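Local coordinates for leucine aminopeptidase 2 (Saccharomyces cerevisiae, PDB 2XQ0), which cleaves di- and tripeptides preferentially as a zinc-dependent aminopeptidase of the M1 family and has a low epoxide hydrolase activity in vitro, at residues 348-351 / 352-356; 362-365 / 366-370; 451-454 / 455-459; 504-508 / 509-513; 565-569 / 570-574. One frame throughout, in Å; residues are numbered along the deposited sequence.

All five contacts are local, each between residues a few positions apart, yet their places differ. Contact 1, partly buried, lies wholly within helix 341-360, whereas contacts 2 and 4 are N-terminal caps, one by an aspartate at the surface and one, partly buried, by an asparagine with a buried glutamine. Contacts 3 and 5 are C-terminal ends: helix 451-456, partly buried, gives way at K457 to an extended exit, and helix 557-569 closes in a buried Schellman motif. Contacts 2 and 3 touch, S369 OG lying 2.8 Å from G459 N. Contacts 1 and 4 meet through I350 and L513, joining the peptidase and C-terminal regions; contact 5 touches none of the others.

Contact 1: residues 348-351 / 352-356; sequences ALIG and WSDLQ
D354 lies one helical turn beyond I350, and its side chain can be followed outward from the backbone. CB starts 3.5 Å from G351 O, next to the carbonyl row of the preceding turn. CG is also 3.5 Å from I350 O, held near that carbonyl because chi1 of -72° sets it beside its own backbone N and anti to the carbonyl carbon. At the tip, OD2 comes to 4.1 Å from CG2 of I350, a loose touch between a carboxylate oxygen and a methyl branch.

The backbone gives firmer evidence. D354 N donates to I350 O at 3.0 Å, with an N-H...O angle of 166° and the donor in the carbonyl plane. S353 OG stands 3.0 Å from the same I350 O, its chi1 of 82° turning the hydroxyl back over the preceding turn. On the neighbouring positions W352 N bonds to A348 O and L355 N to G351 O, both soundly, while the bond from S353 N to L349 O is weak.

W352 sends its indole away from this turn onto M460 and R463, and L355 packs on V388 and E391 of helix 388-403. The side chain of L355 is about 7 Å from that of the proton donor Y390, and that of D354 about 8 Å from the bound bestatin. The repeated i to i+4 bonds are those of a regular alpha-helix, here a helix of the M1 peptidase domain running beside the active site.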
# COMPACT_ATOMS: atom_id res chain seq x y z
N ALA A 348 12.69 10.32 5.26
CA ALA A 348 12.13 11.34 4.37
C ALA A 348 13.04 11.57 3.18
O ALA A 348 12.59 11.90 2.09
CB ALA A 348 11.95 12.67 5.12
N LEU A 349 14.34 11.40 3.40
CA LEU A 349 15.34 11.60 2.36
C LEU A 349 15.25 10.51 1.32
O LEU A 349 15.40 10.78 0.14
CB LEU A 349 16.76 11.55 2.94
CG LEU A 349 17.34 12.76 3.64
CD1 LEU A 349 18.64 12.36 4.32
CD2 LEU A 349 17.56 13.91 2.67
N ILE A 350 15.04 9.28 1.77
CA ILE A 350 14.84 8.19 0.82
C ILE A 350 13.54 8.44 0.06
O ILE A 350 13.49 8.27 -1.14
CB ILE A 350 14.78 6.81 1.50
CG1 ILE A 350 16.02 6.54 2.37
CG2 ILE A 350 14.59 5.72 0.44
CD1 ILE A 350 17.32 6.79 1.68
N GLY A 351 12.49 8.86 0.77
CA GLY A 351 11.21 9.19 0.16
C GLY A 351 11.30 10.30 -0.88
O GLY A 351 10.62 10.27 -1.91
N TRP A 352 12.16 11.28 -0.62
CA TRP A 352 12.39 12.36 -1.57
C TRP A 352 12.93 11.82 -2.89
O TRP A 352 12.47 12.21 -3.96
CB TRP A 352 13.34 13.43 -1.00
CG TRP A 352 13.55 14.59 -1.93
CD1 TRP A 352 14.59 14.78 -2.80
CD2 TRP A 352 12.68 15.71 -2.10
NE1 TRP A 352 14.43 15.97 -3.47
CE2 TRP A 352 13.26 16.55 -3.07
CE3 TRP A 352 11.47 16.10 -1.51
CZ2 TRP A 352 12.67 17.75 -3.47
CZ3 TRP A 352 10.88 17.28 -1.91
CH2 TRP A 352 11.49 18.09 -2.88
N SER A 353 13.91 10.91 -2.82
CA SER A 353 14.45 10.33 -4.04
C SER A 353 13.45 9.40 -4.73
O SER A 353 13.45 9.33 -5.95
CB SER A 353 15.78 9.61 -3.79
OG SER A 353 15.56 8.31 -3.30
N ASP A 354 12.64 8.67 -3.96
CA ASP A 354 11.51 7.93 -4.53
C ASP A 354 10.52 8.85 -5.29
O ASP A 354 10.04 8.51 -6.38
CB ASP A 354 10.75 7.17 -3.43
CG ASP A 354 11.52 5.96 -2.90
OD1 ASP A 354 12.50 5.52 -3.54
OD2 ASP A 354 11.14 5.43 -1.83
N LEU A 355 10.20 9.99 -4.70
CA LEU A 355 9.31 10.96 -5.37
C LEU A 355 9.92 11.41 -6.70
O LEU A 355 9.25 11.44 -7.74
CB LEU A 355 9.08 12.18 -4.46
CG LEU A 355 8.07 13.24 -4.96
CD1 LEU A 355 6.73 12.58 -5.30
CD2 LEU A 355 7.88 14.36 -3.96
N GLN A 356 11.19 11.79 -6.65
CA GLN A 356 11.88 12.26 -7.85
C GLN A 356 11.83 11.23 -8.95
O GLN A 356 11.50 11.55 -10.09
CB GLN A 356 13.34 12.60 -7.55
CG GLN A 356 14.08 13.20 -8.71
CD GLN A 356 13.61 14.60 -9.04
OE1 GLN A 356 13.92 15.55 -8.32
NE2 GLN A 356 12.84 14.74 -10.12

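Contact 2: residues 362-365 / 366-370; sequences MKDP and ERFST
An aspartate N-cap opens the short helix 365-368, which follows helix 341-360 in the M1 peptidase domain. D364 OD1 accepts from R367 N in a weak capping bond of 3.5 Å; CG lies anti to the backbone N (chi1 -176°), which lays the carboxylate alongside the first turn. Two waters extend its grip, water 1 joining OD1 to E366 N and water 2 joining OD2 to R367 NH2. The guanidinium is turned 76° from the carboxylate plane, and its NH1 bonds to N374 O and T379 OG1. An alanine at D364 is likely to leave R367 N without its side-chain cap and to cost both waters their carboxylate partner.

D364 O takes the straight bond from F368 N, 2.9 Å with an N-H...O angle of 174°. Around the phenyl ring, R367 CG stands over the centre of one face at 4.0 Å above the plane, while K363 crosses at about a right angle and brings CE obliquely to 3.3 Å from F368 CD1. M362 SD touches F368 CB at 3.9 Å. At the helix end P365 O is gripped twice from opposite faces of its plane, by S369 N at 3.0 Å and by S369 OG at 2.6 Å.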
# COMPACT_ATOMS: atom_id res chain seq x y z
N MET A 362 7.54 9.41 -15.07
CA MET A 362 6.12 9.56 -15.38
C MET A 362 5.78 9.77 -16.84
O MET A 362 6.42 10.51 -17.57
CB MET A 362 5.50 10.68 -14.54
CG MET A 362 4.78 10.15 -13.33
SD MET A 362 3.76 11.40 -12.58
CE MET A 362 3.24 10.55 -11.09
N LYS A 363 4.75 9.04 -17.23
CA LYS A 363 3.99 9.21 -18.46
C LYS A 363 3.60 10.67 -18.75
O LYS A 363 4.10 11.31 -19.67
CB LYS A 363 2.71 8.42 -18.23
CG LYS A 363 2.16 8.70 -16.82
CD LYS A 363 1.28 7.59 -16.30
CE LYS A 363 0.85 7.90 -14.88
NZ LYS A 363 2.04 8.14 -14.02
N ASP A 364 2.66 11.15 -17.94
CA ASP A 364 2.00 12.43 -18.12
C ASP A 364 2.15 13.17 -16.80
O ASP A 364 1.17 13.31 -16.07
CB ASP A 364 0.51 12.15 -18.40
CG ASP A 364 -0.29 13.40 -18.72
OD1 ASP A 364 0.27 14.52 -18.62
OD2 ASP A 364 -1.49 13.26 -19.07
N PRO A 365 3.38 13.62 -16.48
CA PRO A 365 3.61 14.26 -15.18
C PRO A 365 2.76 15.51 -14.96
O PRO A 365 2.36 15.76 -13.83
CB PRO A 365 5.11 14.61 -15.22
CG PRO A 365 5.46 14.63 -16.68
CD PRO A 365 4.60 13.59 -17.31
N GLU A 366 2.46 16.26 -16.02
CA GLU A 366 1.67 17.48 -15.87
C GLU A 366 0.34 17.18 -15.21
O GLU A 366 -0.20 17.99 -14.45
CB GLU A 366 1.44 18.15 -17.22
CG GLU A 366 0.58 19.40 -17.16
CD GLU A 366 1.41 20.68 -17.11
OE1 GLU A 366 2.60 20.62 -16.74
OE2 GLU A 366 0.86 21.76 -17.44
N ARG A 367 -0.20 16.00 -15.53
CA ARG A 367 -1.47 15.57 -14.97
C ARG A 367 -1.27 14.79 -13.67
O ARG A 367 -1.86 15.10 -12.65
CB ARG A 367 -2.22 14.68 -15.97
CG ARG A 367 -3.43 14.04 -15.34
CD ARG A 367 -4.35 13.33 -16.31
NE ARG A 367 -5.59 13.01 -15.62
CZ ARG A 367 -6.54 12.21 -16.08
NH1 ARG A 367 -7.63 12.00 -15.34
NH2 ARG A 367 -6.41 11.62 -17.27
N PHE A 368 -0.44 13.75 -13.72
CA PHE A 368 -0.44 12.79 -12.63
C PHE A 368 0.49 13.14 -11.46
O PHE A 368 0.54 12.40 -10.49
CB PHE A 368 -0.15 11.38 -13.13
CG PHE A 368 -1.25 10.80 -13.99
CD1 PHE A 368 -1.03 10.54 -15.33
CD2 PHE A 368 -2.50 10.54 -13.45
CE1 PHE A 368 -2.05 10.00 -16.12
CE2 PHE A 368 -3.52 10.01 -14.24
CZ PHE A 368 -3.29 9.74 -15.57
N SER A 369 1.19 14.27 -11.52
CA SER A 369 2.06 14.64 -10.41
C SER A 369 1.48 15.73 -9.52
O SER A 369 2.15 16.22 -8.62
CB SER A 369 3.46 15.03 -10.90
OG SER A 369 3.46 16.31 -11.49
N THR A 370 0.24 16.13 -9.78
CA THR A 370 -0.42 17.09 -8.91
C THR A 370 -0.90 16.34 -7.68
O THR A 370 -1.30 15.18 -7.78
CB THR A 370 -1.62 17.77 -9.61
OG1 THR A 370 -2.60 16.79 -9.98
CG2 THR A 370 -1.15 18.51 -10.87
O HOH W 1 2.81 15.93 -18.80
O HOH W 2 -4.31 11.70 -19.19

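Contact 3: residues 451-454 / 455-459; sequences WETW and LYKPG
The W451 indole meets L455 obliquely, its CE3 lying 4.2 Å from L455 CD1. The W451 side chain also packs on L432 and L435 of helix 428-438, and NE1 bonds to L446 O. The W454 indole meets the ring of H399, their planes about 25° apart. Two further flat groups, the E452 carboxylate and the Y456 phenol, have planes 41° apart, and OE1 of E452 comes no nearer than 4.1 Å to Y456 CB. Both ends turn to R9, E452 OE2 by a salt bridge and the Y456 ring by a cation-pi contact; S5 OG bonds to OE2 as well.

The backbone bonds weaken in geometry toward the helix end. L455 N donates to W451 O at 2.9 Å and Y456 N to E452 O at 3.1 Å. K457 N still reaches T453 O at 3.3 Å, but from 45° out of the carbonyl plane. K457 then leaves helical angles, and its folded chain crosses T453 so that CE is 3.7 Å from OG1, a hydroxyl that bonds to D450. Water 3 bridges W454 O and K457 O.

Helix 451-456 is thus wedged among helices 4-9, 388-403 and 428-438, with I6 and L396 both against L455.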
# COMPACT_ATOMS: atom_id res chain seq x y z
N TRP A 451 -0.96 27.45 -1.44
CA TRP A 451 -1.85 26.31 -1.55
C TRP A 451 -1.98 25.85 -2.98
O TRP A 451 -2.16 24.66 -3.26
CB TRP A 451 -3.21 26.63 -0.94
CG TRP A 451 -3.14 26.80 0.55
CD1 TRP A 451 -3.25 27.96 1.25
CD2 TRP A 451 -2.91 25.77 1.53
NE1 TRP A 451 -3.12 27.73 2.59
CE2 TRP A 451 -2.90 26.39 2.79
CE3 TRP A 451 -2.70 24.39 1.45
CZ2 TRP A 451 -2.71 25.68 3.97
CZ3 TRP A 451 -2.51 23.69 2.62
CH2 TRP A 451 -2.51 24.33 3.87
N GLU A 452 -1.85 26.80 -3.90
CA GLU A 452 -2.02 26.52 -5.32
C GLU A 452 -0.92 25.62 -5.86
O GLU A 452 -1.17 24.71 -6.64
CB GLU A 452 -2.04 27.83 -6.12
CG GLU A 452 -3.43 28.29 -6.52
CD GLU A 452 -3.99 27.46 -7.65
OE1 GLU A 452 -3.21 26.73 -8.30
OE2 GLU A 452 -5.21 27.52 -7.90
N THR A 453 0.31 25.88 -5.43
CA THR A 453 1.44 25.09 -5.89
C THR A 453 1.40 23.70 -5.25
O THR A 453 1.55 22.69 -5.94
CB THR A 453 2.77 25.79 -5.59
OG1 THR A 453 2.87 26.96 -6.40
CG2 THR A 453 3.94 24.88 -5.91
N TRP A 454 1.19 23.67 -3.94
CA TRP A 454 1.17 22.40 -3.22
C TRP A 454 0.05 21.48 -3.71
O TRP A 454 0.29 20.31 -3.99
CB TRP A 454 1.02 22.63 -1.72
CG TRP A 454 2.31 23.01 -1.04
CD1 TRP A 454 2.68 24.25 -0.61
CD2 TRP A 454 3.40 22.13 -0.71
NE1 TRP A 454 3.92 24.20 -0.03
CE2 TRP A 454 4.38 22.91 -0.07
CE3 TRP A 454 3.62 20.76 -0.87
CZ2 TRP A 454 5.58 22.37 0.39
CZ3 TRP A 454 4.80 20.23 -0.41
CH2 TRP A 454 5.77 21.03 0.20
N LEU A 455 -1.17 22.00 -3.80
CA LEU A 455 -2.30 21.14 -4.12
C LEU A 455 -2.52 20.85 -5.62
O LEU A 455 -2.89 19.73 -5.98
CB LEU A 455 -3.58 21.70 -3.49
CG LEU A 455 -3.58 21.78 -1.96
CD1 LEU A 455 -4.93 22.27 -1.48
CD2 LEU A 455 -3.26 20.44 -1.32
N TYR A 456 -2.28 21.82 -6.49
CA TYR A 456 -2.68 21.68 -7.89
C TYR A 456 -1.57 21.79 -8.93
O TYR A 456 -1.83 21.66 -10.11
CB TYR A 456 -3.83 22.64 -8.22
CG TYR A 456 -5.10 22.31 -7.47
CD1 TYR A 456 -5.94 21.31 -7.93
CD2 TYR A 456 -5.42 22.96 -6.29
CE1 TYR A 456 -7.09 20.98 -7.23
CE2 TYR A 456 -6.57 22.63 -5.58
CZ TYR A 456 -7.40 21.65 -6.06
OH TYR A 456 -8.54 21.32 -5.38
N LYS A 457 -0.34 22.03 -8.51
CA LYS A 457 0.72 22.22 -9.49
C LYS A 457 1.52 20.93 -9.59
O LYS A 457 1.70 20.24 -8.59
CB LYS A 457 1.62 23.39 -9.06
CG LYS A 457 2.42 24.05 -10.18
CD LYS A 457 2.23 25.57 -10.16
CE LYS A 457 3.55 26.31 -9.99
NZ LYS A 457 4.41 26.26 -11.21
N PRO A 458 1.99 20.60 -10.80
CA PRO A 458 2.83 19.43 -11.08
C PRO A 458 4.30 19.57 -10.66
O PRO A 458 4.77 20.67 -10.44
CB PRO A 458 2.75 19.29 -12.61
CG PRO A 458 2.43 20.68 -13.10
CD PRO A 458 1.51 21.24 -12.05
N GLY A 459 5.01 18.44 -10.56
CA GLY A 459 6.45 18.48 -10.28
C GLY A 459 6.82 18.35 -8.81
O GLY A 459 5.95 18.14 -7.97
O HOH W 3 0.47 19.42 -6.53

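Contact 4: residues 504-508 / 509-513; sequences KDFNS and NQLVL
N507 and Q510 bond to each other twice, side chain to backbone in both directions. N507 OD1 accepts from Q510 N at 2.6 Å with the donor almost in line with the amide C=O (179°). In return Q510 OE1 takes the N-H of N507 at 2.9 Å, in the amide plane and on a lone pair. This reciprocal pair is a capping box at the start of helix 508-519. The two amides cross with their planes 54° apart; chi1 of 68° places N507 CG between its own N and carbonyl carbon, which turns OD1 over the first turn.

The next shell consists of the first helical bonds, L511 N to N507 O at 2.9 Å and V512 N to S508 O at 2.8 Å. F506 supplies an apolar flank, its CB 3.9 Å from L511 CD2, a methyl that lies at the ring edge, while Q510 CB comes obliquely to 4.1 Å from F506 CG. Q510 NE2 is tied farther out to L470 O. A leucine in place of Q510 would probably leave N507 N and L470 O without these amide partners, so that half of the capping box is lost.

Around the cap, F346 of helix 341-360 meets N509, Q510 and L513, helix 469-484 touches Q510 through N473 and V474, and helix 557-569 brings V559 against S508 and V512.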
# COMPACT_ATOMS: atom_id res chain seq x y z
N LYS A 504 30.12 -2.10 8.59
CA LYS A 504 29.76 -2.72 9.85
C LYS A 504 28.64 -1.97 10.59
O LYS A 504 27.84 -2.59 11.29
CB LYS A 504 30.98 -2.85 10.77
CG LYS A 504 30.65 -3.18 12.23
CD LYS A 504 31.87 -3.11 13.13
CE LYS A 504 32.81 -4.29 12.92
NZ LYS A 504 34.00 -4.24 13.82
N ASP A 505 28.60 -0.65 10.43
CA ASP A 505 27.59 0.17 11.10
C ASP A 505 26.40 0.56 10.20
O ASP A 505 25.52 1.32 10.61
CB ASP A 505 28.22 1.42 11.71
CG ASP A 505 29.10 1.11 12.93
OD1 ASP A 505 30.33 1.02 12.77
OD2 ASP A 505 28.54 0.95 14.03
N PHE A 506 26.36 0.04 8.98
CA PHE A 506 25.26 0.34 8.07
C PHE A 506 24.07 -0.57 8.37
O PHE A 506 24.19 -1.79 8.25
CB PHE A 506 25.69 0.12 6.61
CG PHE A 506 26.57 1.20 6.03
CD1 PHE A 506 27.28 2.08 6.84
CD2 PHE A 506 26.70 1.32 4.66
CE1 PHE A 506 28.09 3.06 6.27
CE2 PHE A 506 27.51 2.28 4.09
CZ PHE A 506 28.21 3.15 4.90
N ASN A 507 22.93 0.01 8.75
CA ASN A 507 21.69 -0.76 8.82
C ASN A 507 21.23 -1.14 7.41
O ASN A 507 21.88 -0.78 6.43
CB ASN A 507 20.60 -0.01 9.62
CG ASN A 507 20.10 1.25 8.91
OD1 ASN A 507 20.24 1.40 7.70
ND2 ASN A 507 19.51 2.16 9.68
N SER A 508 20.12 -1.86 7.29
CA SER A 508 19.71 -2.34 5.97
C SER A 508 19.28 -1.18 5.07
O SER A 508 19.53 -1.20 3.87
CB SER A 508 18.58 -3.37 6.09
OG SER A 508 17.37 -2.76 6.50
N ASN A 509 18.63 -0.18 5.65
CA ASN A 509 18.27 1.01 4.91
C ASN A 509 19.50 1.72 4.36
O ASN A 509 19.50 2.24 3.25
CB ASN A 509 17.47 1.97 5.80
CG ASN A 509 16.09 1.44 6.15
OD1 ASN A 509 15.33 1.02 5.27
ND2 ASN A 509 15.76 1.46 7.44
N GLN A 510 20.56 1.74 5.16
CA GLN A 510 21.78 2.39 4.75
C GLN A 510 22.46 1.58 3.65
O GLN A 510 22.97 2.15 2.68
CB GLN A 510 22.70 2.62 5.95
CG GLN A 510 22.20 3.73 6.87
CD GLN A 510 23.01 3.84 8.13
OE1 GLN A 510 23.27 2.84 8.79
NE2 GLN A 510 23.44 5.05 8.46
N LEU A 511 22.45 0.25 3.80
CA LEU A 511 22.95 -0.63 2.74
C LEU A 511 22.18 -0.44 1.44
O LEU A 511 22.77 -0.34 0.36
CB LEU A 511 22.89 -2.11 3.17
CG LEU A 511 23.89 -2.55 4.23
CD1 LEU A 511 23.58 -3.96 4.73
CD2 LEU A 511 25.32 -2.48 3.70
N VAL A 512 20.85 -0.39 1.55
CA VAL A 512 20.02 -0.13 0.39
C VAL A 512 20.37 1.20 -0.28
O VAL A 512 20.58 1.25 -1.50
CB VAL A 512 18.53 -0.21 0.76
CG1 VAL A 512 17.67 0.32 -0.36
CG2 VAL A 512 18.16 -1.67 1.08
N LEU A 513 20.44 2.26 0.51
CA LEU A 513 20.85 3.57 0.00
C LEU A 513 22.25 3.54 -0.60
O LEU A 513 22.49 4.10 -1.67
CB LEU A 513 20.78 4.65 1.09
CG LEU A 513 21.21 6.06 0.63
CD1 LEU A 513 20.28 6.61 -0.45
CD2 LEU A 513 21.26 7.01 1.78
O HOH W 4 15.45 -2.29 4.38

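Contact 5: residues 565-569 / 570-574; sequences KFQIF and AKLQE
K571 N makes the shortest polar bond here, 2.7 Å to I568 O. The donor stands above the carbonyl plane, 68° out of it, consistent with the chain leaving the helix at K571. A second bond back into the last turn is straighter: L572 N donates to Q567 O at 3.0 Å and 167°, close to the line of that carbonyl. Before both, A570 N keeps an ordinary helical bond to F566 O at 2.9 Å.

Side chains follow the same carbonyls. A570 CB rests 3.3 Å from F566 O, and K571 CG lies 3.4 Å from I568 O, brought there by a first torsion that sets it beside its own N and anti to the carbonyl carbon. L572 reaches back to Q567, its CD1 4.4 Å from Q567 CG, the nearest approach of these two side chains.

W533 meets the F566 ring edge-to-face and also touches A570. L572 packs on S540 and R541 of helix 537-546, while I568 touches Y576, L579 and L598. The positive phi of K571 (46°) together with the two backward bonds defines a Schellman motif, which ends helix 557-569 and redirects the chain toward helix 576-582 in the C-terminal helical region of this leukotriene A4 hydrolase relative.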
# COMPACT_ATOMS: atom_id res chain seq x y z
N LYS A 565 20.82 -5.82 -8.35
CA LYS A 565 20.81 -4.67 -9.24
C LYS A 565 22.22 -4.11 -9.46
O LYS A 565 22.61 -3.80 -10.59
CB LYS A 565 19.87 -3.59 -8.72
CG LYS A 565 19.71 -2.39 -9.64
CD LYS A 565 18.92 -1.29 -8.95
CE LYS A 565 18.65 -0.14 -9.89
NZ LYS A 565 17.99 1.01 -9.19
N PHE A 566 22.99 -3.99 -8.39
CA PHE A 566 24.38 -3.56 -8.57
C PHE A 566 25.11 -4.53 -9.48
O PHE A 566 25.88 -4.12 -10.35
CB PHE A 566 25.14 -3.46 -7.26
CG PHE A 566 26.61 -3.18 -7.45
CD1 PHE A 566 27.04 -1.91 -7.82
CD2 PHE A 566 27.55 -4.18 -7.27
CE1 PHE A 566 28.39 -1.64 -7.99
CE2 PHE A 566 28.91 -3.92 -7.44
CZ PHE A 566 29.33 -2.64 -7.80
N GLN A 567 24.85 -5.83 -9.28
CA GLN A 567 25.48 -6.86 -10.08
C GLN A 567 25.13 -6.68 -11.55
O GLN A 567 25.97 -6.89 -12.43
CB GLN A 567 25.07 -8.25 -9.59
CG GLN A 567 25.83 -8.71 -8.35
CD GLN A 567 25.33 -10.04 -7.82
OE1 GLN A 567 24.44 -10.66 -8.39
NE2 GLN A 567 25.91 -10.48 -6.71
N ILE A 568 23.89 -6.27 -11.82
CA ILE A 568 23.43 -6.06 -13.19
C ILE A 568 24.05 -4.80 -13.80
O ILE A 568 24.55 -4.82 -14.92
CB ILE A 568 21.89 -5.96 -13.27
CG1 ILE A 568 21.24 -7.28 -12.81
CG2 ILE A 568 21.44 -5.61 -14.68
CD1 ILE A 568 21.79 -8.50 -13.52
N PHE A 569 24.00 -3.71 -13.04
CA PHE A 569 24.60 -2.44 -13.46
C PHE A 569 26.09 -2.62 -13.76
O PHE A 569 26.67 -1.88 -14.57
CB PHE A 569 24.39 -1.37 -12.38
CG PHE A 569 23.21 -0.47 -12.64
CD1 PHE A 569 21.91 -0.92 -12.42
CD2 PHE A 569 23.40 0.82 -13.10
CE1 PHE A 569 20.83 -0.10 -12.66
CE2 PHE A 569 22.32 1.65 -13.35
CZ PHE A 569 21.03 1.19 -13.13
N ALA A 570 26.70 -3.60 -13.10
CA ALA A 570 28.10 -3.96 -13.32
C ALA A 570 28.24 -5.09 -14.33
O ALA A 570 29.34 -5.52 -14.65
CB ALA A 570 28.76 -4.33 -11.99
N LYS A 571 27.11 -5.57 -14.83
CA LYS A 571 27.11 -6.63 -15.84
C LYS A 571 28.06 -7.78 -15.48
O LYS A 571 28.86 -8.22 -16.31
CB LYS A 571 27.46 -6.05 -17.22
CG LYS A 571 26.46 -5.03 -17.74
CD LYS A 571 26.86 -4.53 -19.12
CE LYS A 571 25.78 -3.63 -19.71
NZ LYS A 571 25.50 -2.47 -18.81
N LEU A 572 27.99 -8.24 -14.23
CA LEU A 572 28.69 -9.46 -13.84
C LEU A 572 27.85 -10.63 -14.31
O LEU A 572 26.90 -11.02 -13.64
CB LEU A 572 28.90 -9.52 -12.32
CG LEU A 572 29.79 -8.46 -11.69
CD1 LEU A 572 29.78 -8.57 -10.17
CD2 LEU A 572 31.22 -8.55 -12.23
N GLN A 573 28.21 -11.18 -15.46
CA GLN A 573 27.37 -12.15 -16.16
C GLN A 573 27.15 -13.45 -15.38
O GLN A 573 26.10 -14.07 -15.52
CB GLN A 573 27.92 -12.44 -17.56
CG GLN A 573 27.84 -11.25 -18.50
CD GLN A 573 28.47 -11.53 -19.86
OE1 GLN A 573 29.44 -12.29 -19.96
NE2 GLN A 573 27.93 -10.91 -20.90
N GLU A 574 28.12 -13.84 -14.57
CA GLU A 574 28.02 -15.10 -13.83
C GLU A 574 26.94 -15.07 -12.74
O GLU A 574 26.58 -16.11 -12.18
CB GLU A 574 29.38 -15.51 -13.24
CG GLU A 574 29.90 -14.64 -12.11
CD GLU A 574 30.56 -13.37 -12.60
OE1 GLU A 574 30.63 -13.16 -13.83
OE2 GLU A 574 31.02 -12.58 -11.74